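Local atomic coordinates of OLD nuclease (Thermus scotoductus, PDB entry 6P74), a protein that degrades linear or supercoiled double-stranded DNA from 5' to 3' with divalent metal ions, nicks circular DNA, and also hydrolyses ATP when stimulated by DNA. Residues V429-V434 with F473-S478; W435-R440 with K448-N453; E377-R382 with D491-I496. All blocks are in the same frame, centred on the assembly; numbering follows the deposited sequence.

Interaction 1 of 3, residues V429-V434 with F473-S478; sequences VHDEDV and FVVQPS. With SM (samarium (III) ion), chain O.
Asp-431 points its carboxylate across the C-terminal ends of two parallel strands against Ser-478, CG lying 3.2 Å from the serine CA. Its oxygens divide the work: OD2 binds the samarium ion at 2.4 Å, while OD1 accepts from the backbone N of Leu-479. Glu-480 completes the protein part of the samarium site, and a metal-bound water hydrogen-bonds to Asp-433 OD1. Ser-478, N-cap of the next helix with its OG accepting from Ala-481 N, is small enough for this carboxylate to lie against it. On the same sheet face as Asp-431, Val-429 CG1 meets Val-475 CG2 at 4.0 Å. On the other, Val-474 CG2 runs alongside the imidazole of His-430, 3.9 Å from its NE2; ND1 holds the ring by donating to Asp-431 O at 2.7 Å. Beyond the strands the extended Glu-432 side chain passes Gln-476, whose NE2 makes a weak hydrogen bond to OE1 at 3.4 Å, the two planes 52° apart. Asp-433 N reaches Pro-477 O at 2.8 Å, nearly straight (173°), next to the cis peptide preceding Pro-477. Acidic residues at the carboxyl ends of parallel strands, including an Asp-X-Asp sequence, are the signature of the Toprim metal site.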
loop_
_atom_site.group_PDB
_atom_site.type_symbol
_atom_site.label_atom_id
_atom_site.label_comp_id
_atom_site.label_asym_id
_atom_site.label_seq_id
_atom_site.Cartn_x
_atom_site.Cartn_y
_atom_site.Cartn_z
ATOM N N VAL A 429 -14.261 38.668 -12.582
ATOM C CA VAL A 429 -14.173 40.010 -13.163
ATOM C C VAL A 429 -14.775 39.947 -14.553
ATOM O O VAL A 429 -14.431 39.058 -15.337
ATOM C CB VAL A 429 -12.734 40.557 -13.269
ATOM C CG1 VAL A 429 -12.740 42.076 -13.171
ATOM C CG2 VAL A 429 -11.813 39.920 -12.267
ATOM N N HIS A 430 -15.608 40.926 -14.891
ATOM C CA HIS A 430 -16.083 41.041 -16.260
ATOM C C HIS A 430 -16.402 42.503 -16.574
ATOM O O HIS A 430 -16.517 43.356 -15.682
ATOM C CB HIS A 430 -17.302 40.145 -16.476
ATOM C CG HIS A 430 -18.506 40.592 -15.714
ATOM N ND1 HIS A 430 -19.331 41.596 -16.163
ATOM C CD2 HIS A 430 -19.009 40.196 -14.516
ATOM C CE1 HIS A 430 -20.307 41.782 -15.288
ATOM N NE2 HIS A 430 -20.135 40.944 -14.282
ATOM N N ASP A 431 -16.580 42.779 -17.862
ATOM C CA ASP A 431 -16.956 44.118 -18.306
ATOM C C ASP A 431 -18.442 44.363 -18.107
ATOM O O ASP A 431 -19.258 43.441 -18.159
ATOM C CB ASP A 431 -16.601 44.326 -19.791
ATOM C CG ASP A 431 -15.085 44.433 -20.038
ATOM O OD1 ASP A 431 -14.357 44.631 -19.053
ATOM O OD2 ASP A 431 -14.617 44.289 -21.198
ATOM N N GLU A 432 -18.799 45.632 -17.904
ATOM C CA GLU A 432 -20.212 45.982 -17.864
ATOM C C GLU A 432 -20.835 45.896 -19.256
ATOM O O GLU A 432 -21.892 45.281 -19.436
ATOM C CB GLU A 432 -20.389 47.377 -17.274
ATOM C CG GLU A 432 -21.848 47.818 -17.074
ATOM C CD GLU A 432 -21.931 49.329 -16.809
ATOM O OE1 GLU A 432 -20.895 50.001 -16.980
ATOM O OE2 GLU A 432 -23.009 49.859 -16.450
ATOM N N ASP A 433 -20.204 46.529 -20.251
ATOM C CA ASP A 433 -20.662 46.477 -21.646
ATOM C C ASP A 433 -22.014 47.151 -21.847
ATOM O O ASP A 433 -22.833 46.699 -22.644
ATOM C CB ASP A 433 -20.703 45.046 -22.160
ATOM C CG ASP A 433 -19.325 44.534 -22.493
ATOM O OD1 ASP A 433 -18.489 45.368 -22.902
ATOM O OD2 ASP A 433 -19.070 43.324 -22.362
ATOM N N VAL A 434 -22.228 48.250 -21.137
ATOM C CA VAL A 434 -23.393 49.105 -21.297
ATOM C C VAL A 434 -22.881 50.456 -21.769
ATOM O O VAL A 434 -21.902 50.972 -21.226
ATOM C CB VAL A 434 -24.160 49.226 -19.972
ATOM C CG1 VAL A 434 -25.251 50.329 -20.026
ATOM C CG2 VAL A 434 -24.675 47.839 -19.570
ATOM N N PHE A 473 -16.369 41.666 -9.569
ATOM C CA PHE A 473 -15.856 42.994 -9.896
ATOM C C PHE A 473 -16.254 43.346 -11.326
ATOM O O PHE A 473 -16.099 42.525 -12.232
ATOM C CB PHE A 473 -14.335 43.029 -9.712
ATOM C CG PHE A 473 -13.910 42.804 -8.283
ATOM C CD1 PHE A 473 -13.996 41.545 -7.710
ATOM C CD2 PHE A 473 -13.508 43.864 -7.492
ATOM C CE1 PHE A 473 -13.651 41.336 -6.379
ATOM C CE2 PHE A 473 -13.135 43.664 -6.162
ATOM C CZ PHE A 473 -13.201 42.398 -5.606
ATOM N N VAL A 474 -16.771 44.558 -11.535
ATOM C CA VAL A 474 -17.262 44.944 -12.849
ATOM C C VAL A 474 -16.409 46.084 -13.385
ATOM O O VAL A 474 -16.333 47.150 -12.768
ATOM C CB VAL A 474 -18.740 45.335 -12.826
ATOM C CG1 VAL A 474 -19.169 45.660 -14.248
ATOM C CG2 VAL A 474 -19.603 44.166 -12.234
ATOM N N VAL A 475 -15.776 45.866 -14.537
ATOM C CA VAL A 475 -15.035 46.938 -15.204
ATOM C C VAL A 475 -16.011 47.757 -16.042
ATOM O O VAL A 475 -16.611 47.234 -16.984
ATOM C CB VAL A 475 -13.903 46.383 -16.080
ATOM C CG1 VAL A 475 -13.125 47.568 -16.678
ATOM C CG2 VAL A 475 -12.991 45.495 -15.277
ATOM N N GLN A 476 -16.168 49.038 -15.699
ATOM C CA GLN A 476 -17.104 49.991 -16.315
ATOM C C GLN A 476 -16.360 50.967 -17.213
ATOM O O GLN A 476 -15.472 51.682 -16.718
ATOM C CB GLN A 476 -17.817 50.792 -15.225
ATOM C CG GLN A 476 -18.429 49.963 -14.140
ATOM C CD GLN A 476 -19.376 50.787 -13.320
ATOM O OE1 GLN A 476 -18.972 51.412 -12.347
ATOM N NE2 GLN A 476 -20.639 50.838 -13.736
ATOM N N PRO A 477 -16.713 51.091 -18.497
ATOM C CA PRO A 477 -17.685 50.248 -19.189
ATOM C C PRO A 477 -17.073 48.934 -19.639
ATOM O O PRO A 477 -17.824 47.988 -19.840
ATOM C CB PRO A 477 -18.097 51.083 -20.403
ATOM C CG PRO A 477 -16.915 52.008 -20.649
ATOM C CD PRO A 477 -16.386 52.316 -19.264
ATOM N N SER A 478 -15.750 48.875 -19.789
ATOM C CA SER A 478 -15.087 47.655 -20.252
ATOM C C SER A 478 -13.591 47.792 -20.037
ATOM O O SER A 478 -13.068 48.903 -19.954
ATOM C CB SER A 478 -15.350 47.398 -21.737
ATOM O OG SER A 478 -14.779 48.455 -22.502
HETATM SM SM SM O . -14.326 43.172 -23.257
HETATM O O HOH W 1 -16.140 44.929 -23.857
#

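Interaction 2 of 3, residues W435-R440 with K448-N453; sequences WPIDER and KQEQEN
Asn-453 meets the backbone of Trp-435 with both ends of its amide, and this is the tight part of the contact. Its ND2 donates to Trp-435 O at 2.7 Å, with the oxygen close to the amide plane, while its OD1 receives Trp-435 N at 3.1 Å. The second bond is fairly straight at the hydrogen (164°), yet the donor sits above the carbonyl plane of the asparagine. An asparagine suits this buried place because one short side chain can both give and accept, answering the N-H and the C=O of a single residue in an irregular chain. Beside it, Ile-437 supplies the apolar filling: its CD1 lies 3.6 Å from Asn-453 ND2 and 3.8 Å from Glu-450 CG. The branch CG1, turned beside its own backbone N (chi1 -82°), passes Gln-449 CB at 3.7 Å, the two side chains running head to tail. Toward solvent the contact thins. Glu-450 lends just its aliphatic part, and Asp-438 turns to its own chain, where OD1 accepts from Arg-440 N in an Asx turn. The indole of Trp-435 leads away from the helix and packs on Pro-477 and Ser-478. With its two hydrogen bonds made to main-chain atoms, the asparagine fixes the course of the backbone at Trp-435 just where the loop leaves the metal site, while the Ile-437 contacts further out are apolar and less directional.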
loop_
_atom_site.group_PDB
_atom_site.type_symbol
_atom_site.label_atom_id
_atom_site.label_comp_id
_atom_site.label_asym_id
_atom_site.label_seq_id
_atom_site.Cartn_x
_atom_site.Cartn_y
_atom_site.Cartn_z
ATOM N N TRP A 435 -23.516 51.010 -22.790
ATOM C CA TRP A 435 -22.973 52.193 -23.438
ATOM C C TRP A 435 -24.056 53.246 -23.585
ATOM O O TRP A 435 -25.210 52.902 -23.839
ATOM C CB TRP A 435 -22.406 51.821 -24.814
ATOM C CG TRP A 435 -21.380 50.742 -24.692
ATOM C CD1 TRP A 435 -21.567 49.383 -24.854
ATOM C CD2 TRP A 435 -20.009 50.918 -24.331
ATOM N NE1 TRP A 435 -20.392 48.717 -24.616
ATOM C CE2 TRP A 435 -19.419 49.636 -24.297
ATOM C CE3 TRP A 435 -19.226 52.040 -24.032
ATOM C CZ2 TRP A 435 -18.069 49.444 -23.991
ATOM C CZ3 TRP A 435 -17.900 51.852 -23.725
ATOM C CH2 TRP A 435 -17.331 50.561 -23.697
ATOM N N PRO A 436 -23.733 54.532 -23.426
ATOM C CA PRO A 436 -24.754 55.559 -23.648
ATOM C C PRO A 436 -25.229 55.555 -25.094
ATOM O O PRO A 436 -24.470 55.277 -26.026
ATOM C CB PRO A 436 -24.029 56.864 -23.297
ATOM C CG PRO A 436 -22.589 56.549 -23.488
ATOM C CD PRO A 436 -22.452 55.135 -23.021
ATOM N N ILE A 437 -26.511 55.865 -25.270
ATOM C CA ILE A 437 -27.111 55.846 -26.593
ATOM C C ILE A 437 -26.758 57.144 -27.309
ATOM O O ILE A 437 -26.876 58.242 -26.746
ATOM C CB ILE A 437 -28.630 55.624 -26.501
ATOM C CG1 ILE A 437 -28.947 54.126 -26.349
ATOM C CG2 ILE A 437 -29.314 56.119 -27.747
ATOM C CD1 ILE A 437 -29.217 53.684 -24.935
ATOM N N ASP A 438 -26.287 57.016 -28.544
ATOM C CA ASP A 438 -25.979 58.177 -29.374
ATOM C C ASP A 438 -27.295 58.732 -29.914
ATOM O O ASP A 438 -27.896 58.169 -30.835
ATOM C CB ASP A 438 -25.020 57.777 -30.493
ATOM C CG ASP A 438 -24.687 58.934 -31.433
ATOM O OD1 ASP A 438 -24.862 60.122 -31.047
ATOM O OD2 ASP A 438 -24.261 58.634 -32.573
ATOM N N GLU A 439 -27.756 59.841 -29.336
ATOM C CA GLU A 439 -29.035 60.414 -29.738
ATOM C C GLU A 439 -29.040 60.917 -31.178
ATOM O O GLU A 439 -30.120 61.186 -31.714
ATOM C CB GLU A 439 -29.425 61.541 -28.779
ATOM C CG GLU A 439 -29.481 61.107 -27.313
ATOM C CD GLU A 439 -30.440 59.942 -27.065
ATOM O OE1 GLU A 439 -31.296 59.679 -27.941
ATOM O OE2 GLU A 439 -30.336 59.288 -25.996
ATOM N N ARG A 440 -27.880 61.024 -31.828
ATOM C CA ARG A 440 -27.836 61.393 -33.239
ATOM C C ARG A 440 -27.957 60.206 -34.189
ATOM O O ARG A 440 -28.244 60.412 -35.372
ATOM C CB ARG A 440 -26.539 62.147 -33.550
ATOM C CG ARG A 440 -26.354 63.447 -32.771
ATOM C CD ARG A 440 -24.971 64.027 -32.999
ATOM N NE ARG A 440 -25.033 65.400 -33.494
ATOM C CZ ARG A 440 -24.931 66.478 -32.719
ATOM N NH1 ARG A 440 -24.757 66.344 -31.408
ATOM N NH2 ARG A 440 -25.002 67.692 -33.260
ATOM N N LYS A 448 -31.391 49.304 -31.104
ATOM C CA LYS A 448 -30.534 48.146 -30.854
ATOM C C LYS A 448 -29.577 48.390 -29.697
ATOM O O LYS A 448 -29.324 47.477 -28.908
ATOM C CB LYS A 448 -29.767 47.763 -32.114
ATOM C CG LYS A 448 -30.591 46.843 -32.984
ATOM C CD LYS A 448 -29.903 46.489 -34.284
ATOM C CE LYS A 448 -30.828 45.637 -35.117
ATOM N NZ LYS A 448 -30.279 45.377 -36.463
ATOM N N GLN A 449 -29.024 49.605 -29.582
ATOM C CA GLN A 449 -28.221 49.929 -28.408
ATOM C C GLN A 449 -29.019 49.749 -27.115
ATOM O O GLN A 449 -28.541 49.125 -26.159
ATOM C CB GLN A 449 -27.688 51.348 -28.509
ATOM C CG GLN A 449 -26.401 51.468 -29.285
ATOM C CD GLN A 449 -25.776 52.848 -29.119
ATOM O OE1 GLN A 449 -25.018 53.083 -28.168
ATOM N NE2 GLN A 449 -26.112 53.777 -30.027
ATOM N N GLU A 450 -30.240 50.295 -27.062
ATOM C CA GLU A 450 -31.061 50.094 -25.875
ATOM C C GLU A 450 -31.228 48.614 -25.576
ATOM O O GLU A 450 -31.042 48.170 -24.438
ATOM C CB GLU A 450 -32.426 50.725 -26.062
ATOM C CG GLU A 450 -32.596 52.018 -25.385
ATOM C CD GLU A 450 -33.820 52.703 -25.895
ATOM O OE1 GLU A 450 -34.892 52.546 -25.269
ATOM O OE2 GLU A 450 -33.713 53.361 -26.952
ATOM N N GLN A 451 -31.588 47.833 -26.595
ATOM C CA GLN A 451 -31.848 46.422 -26.361
ATOM C C GLN A 451 -30.580 45.700 -25.943
ATOM O O GLN A 451 -30.615 44.847 -25.052
ATOM C CB GLN A 451 -32.453 45.793 -27.602
ATOM C CG GLN A 451 -33.899 46.136 -27.802
ATOM C CD GLN A 451 -34.353 45.904 -29.235
ATOM O OE1 GLN A 451 -33.540 45.577 -30.118
ATOM N NE2 GLN A 451 -35.656 46.090 -29.479
ATOM N N GLU A 452 -29.443 46.043 -26.549
ATOM C CA GLU A 452 -28.187 45.432 -26.125
ATOM C C GLU A 452 -27.835 45.802 -24.682
ATOM O O GLU A 452 -27.385 44.945 -23.916
ATOM C CB GLU A 452 -27.066 45.831 -27.077
ATOM C CG GLU A 452 -27.096 45.036 -28.365
ATOM C CD GLU A 452 -26.335 45.710 -29.500
ATOM O OE1 GLU A 452 -26.663 45.399 -30.673
ATOM O OE2 GLU A 452 -25.435 46.548 -29.214
ATOM N N ASN A 453 -28.021 47.069 -24.293
ATOM C CA ASN A 453 -27.779 47.454 -22.904
ATOM C C ASN A 453 -28.617 46.618 -21.945
ATOM O O ASN A 453 -28.102 46.101 -20.950
ATOM C CB ASN A 453 -28.041 48.947 -22.707
ATOM C CG ASN A 453 -26.946 49.796 -23.306
ATOM O OD1 ASN A 453 -25.895 49.286 -23.674
ATOM N ND2 ASN A 453 -27.179 51.094 -23.402
#

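Interaction 3 of 3, residues E377-R382 with D491-I496; sequences EGYGDR and DKPYRI
Tyr-379 turns the edge of its ring to Asp-491, CE2 coming 3.6 Å from the carbonyl oxygen Asp-491 O, which lies in the plane of the ring. The aromatic C-H edge carries a slight positive charge, so a carbonyl oxygen is a fitting neighbour there. The tyrosine reaches out because its CG is anti to the backbone N (chi1 176°), a direction that carries the ring from the first turn of helix 379-391 toward the other segment. At the far end of the ring OH lies 3.9 Å from Pro-493 CG, the proline ring standing across the end of the tyrosine. Asp-491 CB lies 4.1 Å from Tyr-379 CD2. The aspartate's CG sits between its backbone N and carbonyl carbon (chi1 72°), which sets the carboxylate nearly upright to the ring, the planes 83° apart.

Both segments lie in the Toprim domain, each at the start of a helix: Gly-378 is the N-cap of helix 379-391 and Lys-492 that of helix 493-501. Glu-377 and Asp-381, inferred ligands of the two divalent metals, belong to the first segment, and Asp-381 points away from the second.

Gly-380 permits the closest backbone approach, its CA 4.5 Å from Asp-491 CA; lacking a side chain, it lets the loop come up against the helix. Next to it Ile-496 directs CB toward the first helix, and its CD1 stands 4.0 Å from Gly-380 O. A branched apolar residue suits this buried spot, where Val-383 and Ala-384 also touch it. Pro-493, well fitted to a helix's first turn because it has no N-H to leave unbonded, likewise rests on Val-383.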
loop_
_atom_site.group_PDB
_atom_site.type_symbol
_atom_site.label_atom_id
_atom_site.label_comp_id
_atom_site.label_asym_id
_atom_site.label_seq_id
_atom_site.Cartn_x
_atom_site.Cartn_y
_atom_site.Cartn_z
ATOM N N GLU A 377 -13.783 36.788 -18.741
ATOM C CA GLU A 377 -14.580 36.521 -19.938
ATOM C C GLU A 377 -13.785 35.821 -21.028
ATOM O O GLU A 377 -14.281 34.873 -21.654
ATOM C CB GLU A 377 -15.161 37.798 -20.512
ATOM C CG GLU A 377 -16.189 38.466 -19.645
ATOM C CD GLU A 377 -16.575 39.832 -20.189
ATOM O OE1 GLU A 377 -17.305 39.878 -21.192
ATOM O OE2 GLU A 377 -16.115 40.859 -19.646
ATOM N N GLY A 378 -12.574 36.292 -21.309
ATOM C CA GLY A 378 -12.010 35.992 -22.614
ATOM C C GLY A 378 -10.501 36.031 -22.633
ATOM O O GLY A 378 -9.844 36.256 -21.614
ATOM N N TYR A 379 -9.963 35.778 -23.826
ATOM C CA TYR A 379 -8.521 35.622 -23.969
ATOM C C TYR A 379 -7.791 36.903 -23.575
ATOM O O TYR A 379 -6.830 36.875 -22.793
ATOM C CB TYR A 379 -8.191 35.223 -25.404
ATOM C CG TYR A 379 -6.714 35.143 -25.674
ATOM C CD1 TYR A 379 -5.987 34.009 -25.330
ATOM C CD2 TYR A 379 -6.040 36.211 -26.263
ATOM C CE1 TYR A 379 -4.623 33.933 -25.575
ATOM C CE2 TYR A 379 -4.692 36.150 -26.507
ATOM C CZ TYR A 379 -3.985 35.007 -26.169
ATOM O OH TYR A 379 -2.640 34.963 -26.407
ATOM N N GLY A 380 -8.251 38.044 -24.093
ATOM C CA GLY A 380 -7.651 39.316 -23.720
ATOM C C GLY A 380 -7.702 39.591 -22.226
ATOM O O GLY A 380 -6.781 40.192 -21.667
ATOM N N ASP A 381 -8.754 39.136 -21.551
ATOM C CA ASP A 381 -8.836 39.390 -20.117
ATOM C C ASP A 381 -7.830 38.543 -19.354
ATOM O O ASP A 381 -7.243 39.003 -18.367
ATOM C CB ASP A 381 -10.258 39.134 -19.622
ATOM C CG ASP A 381 -11.296 39.850 -20.472
ATOM O OD1 ASP A 381 -11.263 41.116 -20.526
ATOM O OD2 ASP A 381 -12.127 39.145 -21.107
ATOM N N ARG A 382 -7.619 37.303 -19.795
ATOM C CA ARG A 382 -6.620 36.453 -19.161
ATOM C C ARG A 382 -5.225 37.051 -19.315
ATOM O O ARG A 382 -4.483 37.177 -18.334
ATOM C CB ARG A 382 -6.678 35.050 -19.758
ATOM C CG ARG A 382 -5.805 34.058 -19.042
ATOM C CD ARG A 382 -6.286 32.643 -19.287
ATOM N NE ARG A 382 -5.536 31.732 -18.445
ATOM C CZ ARG A 382 -4.348 31.237 -18.754
ATOM N NH1 ARG A 382 -3.767 31.547 -19.905
ATOM N NH2 ARG A 382 -3.737 30.440 -17.897
ATOM N N ASP A 491 -6.580 42.075 -28.046
ATOM C CA ASP A 491 -6.070 40.777 -27.628
ATOM C C ASP A 491 -4.581 40.585 -27.895
ATOM O O ASP A 491 -4.055 39.503 -27.610
ATOM C CB ASP A 491 -6.868 39.639 -28.298
ATOM C CG ASP A 491 -6.570 39.489 -29.804
ATOM O OD1 ASP A 491 -5.837 40.328 -30.401
ATOM O OD2 ASP A 491 -7.085 38.509 -30.390
ATOM N N LYS A 492 -3.890 41.587 -28.422
ATOM C CA LYS A 492 -2.455 41.471 -28.691
ATOM C C LYS A 492 -1.669 41.568 -27.380
ATOM O O LYS A 492 -1.656 42.640 -26.758
ATOM C CB LYS A 492 -2.028 42.553 -29.684
ATOM C CG LYS A 492 -2.758 42.501 -31.032
ATOM C CD LYS A 492 -2.632 43.845 -31.755
ATOM C CE LYS A 492 -1.903 43.720 -33.079
ATOM N NZ LYS A 492 -2.781 43.085 -34.096
ATOM N N PRO A 493 -1.027 40.488 -26.913
ATOM C CA PRO A 493 -0.398 40.541 -25.581
ATOM C C PRO A 493 0.612 41.663 -25.418
ATOM O O PRO A 493 0.585 42.337 -24.379
ATOM C CB PRO A 493 0.252 39.152 -25.447
ATOM C CG PRO A 493 -0.561 38.269 -26.342
ATOM C CD PRO A 493 -0.962 39.137 -27.506
ATOM N N TYR A 494 1.496 41.892 -26.405
ATOM C CA TYR A 494 2.509 42.935 -26.265
ATOM C C TYR A 494 1.881 44.313 -26.114
ATOM O O TYR A 494 2.401 45.160 -25.379
ATOM C CB TYR A 494 3.468 42.914 -27.453
ATOM C CG TYR A 494 4.402 41.722 -27.443
ATOM C CD1 TYR A 494 4.796 41.122 -26.241
ATOM C CD2 TYR A 494 4.885 41.181 -28.640
ATOM C CE1 TYR A 494 5.654 40.022 -26.237
ATOM C CE2 TYR A 494 5.741 40.085 -28.646
ATOM C CZ TYR A 494 6.122 39.511 -27.447
ATOM O OH TYR A 494 6.970 38.424 -27.475
ATOM N N ARG A 495 0.767 44.563 -26.805
ATOM C CA ARG A 495 0.060 45.830 -26.635
ATOM C C ARG A 495 -0.551 45.944 -25.239
ATOM O O ARG A 495 -0.446 46.988 -24.582
ATOM C CB ARG A 495 -1.013 45.978 -27.714
ATOM C CG ARG A 495 -1.648 47.357 -27.744
ATOM C CD ARG A 495 -0.554 48.434 -27.745
ATOM N NE ARG A 495 -1.040 49.746 -27.310
ATOM C CZ ARG A 495 -0.249 50.764 -26.970
ATOM N NH1 ARG A 495 1.072 50.622 -27.011
ATOM N NH2 ARG A 495 -0.774 51.924 -26.585
ATOM N N ILE A 496 -1.203 44.885 -24.767
ATOM C CA ILE A 496 -1.773 44.931 -23.428
ATOM C C ILE A 496 -0.675 45.134 -22.399
ATOM O O ILE A 496 -0.817 45.927 -21.463
ATOM C CB ILE A 496 -2.574 43.653 -23.139
ATOM C CG1 ILE A 496 -3.837 43.625 -23.997
ATOM C CG2 ILE A 496 -2.915 43.581 -21.650
ATOM C CD1 ILE A 496 -4.449 42.246 -24.161
#

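In the fold
All three contacts belong to the Toprim domain and lie on one side of the chain's centre. Along the sequence they are nested: interaction 2 falls inside the loop closed by interaction 1, which itself falls inside that closed by interaction 3. Interaction 1 pairs the last two strands of the four-stranded parallel sheet, and helix 443-467, which carries half of interaction 2, connects them. The centre of interaction 1 is about 16 Å from that of interaction 2, and about 15 Å from that of interaction 3, which it meets where Glu-377 OE2 probably accepts from Asp-431 N. Interactions 2 and 3 do not touch; interaction 1 joins them, sharing the partly inferred metal site with interaction 3.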